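Side-chain contact in protein Kif13b (Mus musculus, PDB 5B64), which is a kinesin-3 family motor protein that probably carries cargo along microtubules, this fragment being seen in complex with a partner protein: residues Glu82-Glu85 and Asn86-Asp90. Numbering follows the deposited sequence.
Sequences EKLE and NRLLD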
ATOM      1  N   GLU B  82      12.539  22.364   3.565  1.00 70.37           N
ATOM      2  CA  GLU B  82      13.114  22.032   2.260  1.00 71.07           C
ATOM      3  C   GLU B  82      12.749  20.605   1.887  1.00 65.79           C
ATOM      4  O   GLU B  82      12.431  20.317   0.741  1.00 64.11           O
ATOM      5  CB  GLU B  82      14.638  22.187   2.275  1.00 76.63           C
ATOM      6  CG  GLU B  82      15.327  21.748   0.986  1.00 91.91           C
ATOM      7  CD  GLU B  82      16.863  21.809   1.053  1.00108.63           C
ATOM      8  OE1 GLU B  82      17.500  21.986  -0.015  1.00111.95           O
ATOM      9  OE2 GLU B  82      17.434  21.668   2.162  1.00113.70           O
ATOM     10  N   LYS B  83      12.787  19.712   2.868  1.00 62.46           N
ATOM     11  CA  LYS B  83      12.474  18.325   2.604  1.00 60.67           C
ATOM     12  C   LYS B  83      10.992  18.118   2.239  1.00 63.32           C
ATOM     13  O   LYS B  83      10.685  17.360   1.306  1.00 65.58           O
ATOM     14  CB  LYS B  83      12.912  17.418   3.759  1.00 56.98           C
ATOM     15  CG  LYS B  83      12.323  16.023   3.643  1.00 57.07           C
ATOM     16  CD  LYS B  83      12.972  15.033   4.562  1.00 60.36           C
ATOM     17  CE  LYS B  83      12.207  13.726   4.545  1.00 63.32           C
ATOM     18  NZ  LYS B  83      12.970  12.672   5.240  1.00 71.34           N
ATOM     19  N   LEU B  84      10.084  18.781   2.958  1.00 56.65           N
ATOM     20  CA  LEU B  84       8.663  18.718   2.610  1.00 62.07           C
ATOM     21  C   LEU B  84       8.446  19.280   1.194  1.00 69.20           C
ATOM     22  O   LEU B  84       7.736  18.701   0.358  1.00 63.78           O
ATOM     23  CB  LEU B  84       7.826  19.487   3.628  1.00 57.83           C
ATOM     24  CG  LEU B  84       6.317  19.610   3.383  1.00 55.73           C
ATOM     25  CD1 LEU B  84       5.637  18.259   3.350  1.00 52.66           C
ATOM     26  CD2 LEU B  84       5.637  20.495   4.448  1.00 54.33           C
ATOM     27  N   GLU B  85       9.109  20.394   0.920  1.00 68.16           N
ATOM     28  CA  GLU B  85       8.964  21.054  -0.350  1.00 64.41           C
ATOM     29  C   GLU B  85       9.378  20.125  -1.500  1.00 69.63           C
ATOM     30  O   GLU B  85       8.677  20.049  -2.525  1.00 73.41           O
ATOM     31  CB  GLU B  85       9.775  22.342  -0.337  1.00 70.06           C
ATOM     32  CG  GLU B  85       9.386  23.320  -1.407  1.00 85.46           C
ATOM     33  CD  GLU B  85       9.788  24.727  -1.052  1.00101.99           C
ATOM     34  OE1 GLU B  85       9.794  25.595  -1.958  1.00107.32           O
ATOM     35  OE2 GLU B  85      10.096  24.958   0.141  1.00105.05           O
ATOM     36  N   ASN B  86      10.501  19.420  -1.320  1.00 67.87           N
ATOM     37  CA  ASN B  86      10.942  18.384  -2.261  1.00 72.39           C
ATOM     38  C   ASN B  86      10.025  17.154  -2.345  1.00 78.60           C
ATOM     39  O   ASN B  86       9.698  16.688  -3.451  1.00 81.36           O
ATOM     40  CB  ASN B  86      12.358  17.927  -1.954  1.00 74.62           C
ATOM     41  CG  ASN B  86      13.384  18.975  -2.293  1.00 93.69           C
ATOM     42  OD1 ASN B  86      13.268  19.674  -3.308  1.00 98.77           O
ATOM     43  ND2 ASN B  86      14.401  19.101  -1.442  1.00 98.97           N
ATOM     44  N   ARG B  87       9.621  16.620  -1.193  1.00 68.45           N
ATOM     45  CA  ARG B  87       8.722  15.475  -1.196  1.00 69.97           C
ATOM     46  C   ARG B  87       7.422  15.796  -1.898  1.00 71.48           C
ATOM     47  O   ARG B  87       6.847  14.920  -2.536  1.00 69.72           O
ATOM     48  CB  ARG B  87       8.412  14.987   0.215  1.00 68.01           C
ATOM     49  CG  ARG B  87       9.432  14.034   0.746  1.00 66.23           C
ATOM     50  CD  ARG B  87       9.622  12.784  -0.126  1.00 60.37           C
ATOM     51  NE  ARG B  87      10.798  12.080   0.354  1.00 58.47           N
ATOM     52  CZ  ARG B  87      10.852  11.412   1.502  1.00 63.30           C
ATOM     53  NH1 ARG B  87      11.990  10.836   1.879  1.00 69.89           N
ATOM     54  NH2 ARG B  87       9.771  11.306   2.271  1.00 62.81           N
ATOM     55  N   LEU B  88       6.955  17.041  -1.766  1.00 70.94           N
ATOM     56  CA  LEU B  88       5.767  17.494  -2.503  1.00 66.78           C
ATOM     57  C   LEU B  88       5.882  17.279  -4.028  1.00 65.45           C
ATOM     58  O   LEU B  88       4.898  16.975  -4.693  1.00 60.81           O
ATOM     59  CB  LEU B  88       5.427  18.955  -2.179  1.00 54.97           C
ATOM     60  CG  LEU B  88       4.628  19.046  -0.878  1.00 58.14           C
ATOM     61  CD1 LEU B  88       4.526  20.497  -0.376  1.00 55.08           C
ATOM     62  CD2 LEU B  88       3.250  18.410  -1.049  1.00 58.51           C
ATOM     63  N   LEU B  89       7.083  17.437  -4.570  1.00 63.60           N
ATOM     64  CA  LEU B  89       7.298  17.161  -5.970  1.00 64.21           C
ATOM     65  C   LEU B  89       6.821  15.733  -6.264  1.00 62.56           C
ATOM     66  O   LEU B  89       6.125  15.484  -7.254  1.00 67.82           O
ATOM     67  CB  LEU B  89       8.777  17.327  -6.310  1.00 69.18           C
ATOM     68  CG  LEU B  89       9.272  18.681  -6.828  1.00 73.02           C
ATOM     69  CD1 LEU B  89       8.439  19.818  -6.287  1.00 64.84           C
ATOM     70  CD2 LEU B  89      10.772  18.890  -6.499  1.00 59.44           C
ATOM     71  N   ASP B  90       7.170  14.818  -5.369  1.00 53.53           N
ATOM     72  CA  ASP B  90       6.855  13.406  -5.521  1.00 60.67           C
ATOM     73  C   ASP B  90       5.386  13.075  -5.244  1.00 66.39           C
ATOM     74  O   ASP B  90       4.789  12.274  -5.960  1.00 71.89           O
ATOM     75  CB  ASP B  90       7.768  12.561  -4.626  1.00 61.72           C
ATOM     76  CG  ASP B  90       9.231  12.654  -5.031  1.00 76.38           C
ATOM     77  OD1 ASP B  90       9.520  12.717  -6.254  1.00 81.71           O
ATOM     78  OD2 ASP B  90      10.098  12.662  -4.124  1.00 84.45           O
TER
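Lys83 and Arg87 send their side chains in the same direction, one turn apart near the start of the alpha-helix 81-100, which follows the last strand of a three-stranded antiparallel sheet. The lysine chain is extended, with CG anti to the backbone N, and its CE rests over one face of the Arg87 guanidinium, displaced from the centre of the group, 3.9 Å from Arg87 NH1. Arginine reaches this place by bending at chi2 (-58°). Lys83 NZ and Arg87 NH1 approach to 4.0 Å, a closeness of like charges that Asp120 probably offsets, since its OD2 forms salt bridges with both; Trp79 adds cation-pi contacts to each. Arg87 NH2 also hydrogen-bonds the Pro117 carbonyl, and NE forms a salt bridge with an acidic side chain of a bound partner protein, uses that suit a flat group with several N-H donors. A leucine in its place would probably cost that acidic side chain this salt bridge and leave Asp120 with Lys83 alone of the two cations. On another side of the helix, Leu84 CG lies 4.3 Å from Leu88 CD1, apolar residues suited to packing against Leu24 of helix 9-34. Glu82 and Asn86, polar residues suited to an exposed side of the helix, run alongside each other, their carboxylate and amide planes 40° apart, with Glu82 CG 3.7 Å from Asn86 ND2. The backbones of the lysine-arginine pair are joined by Arg87 N donating to Lys83 O at 2.8 Å, nearly straight at 168°.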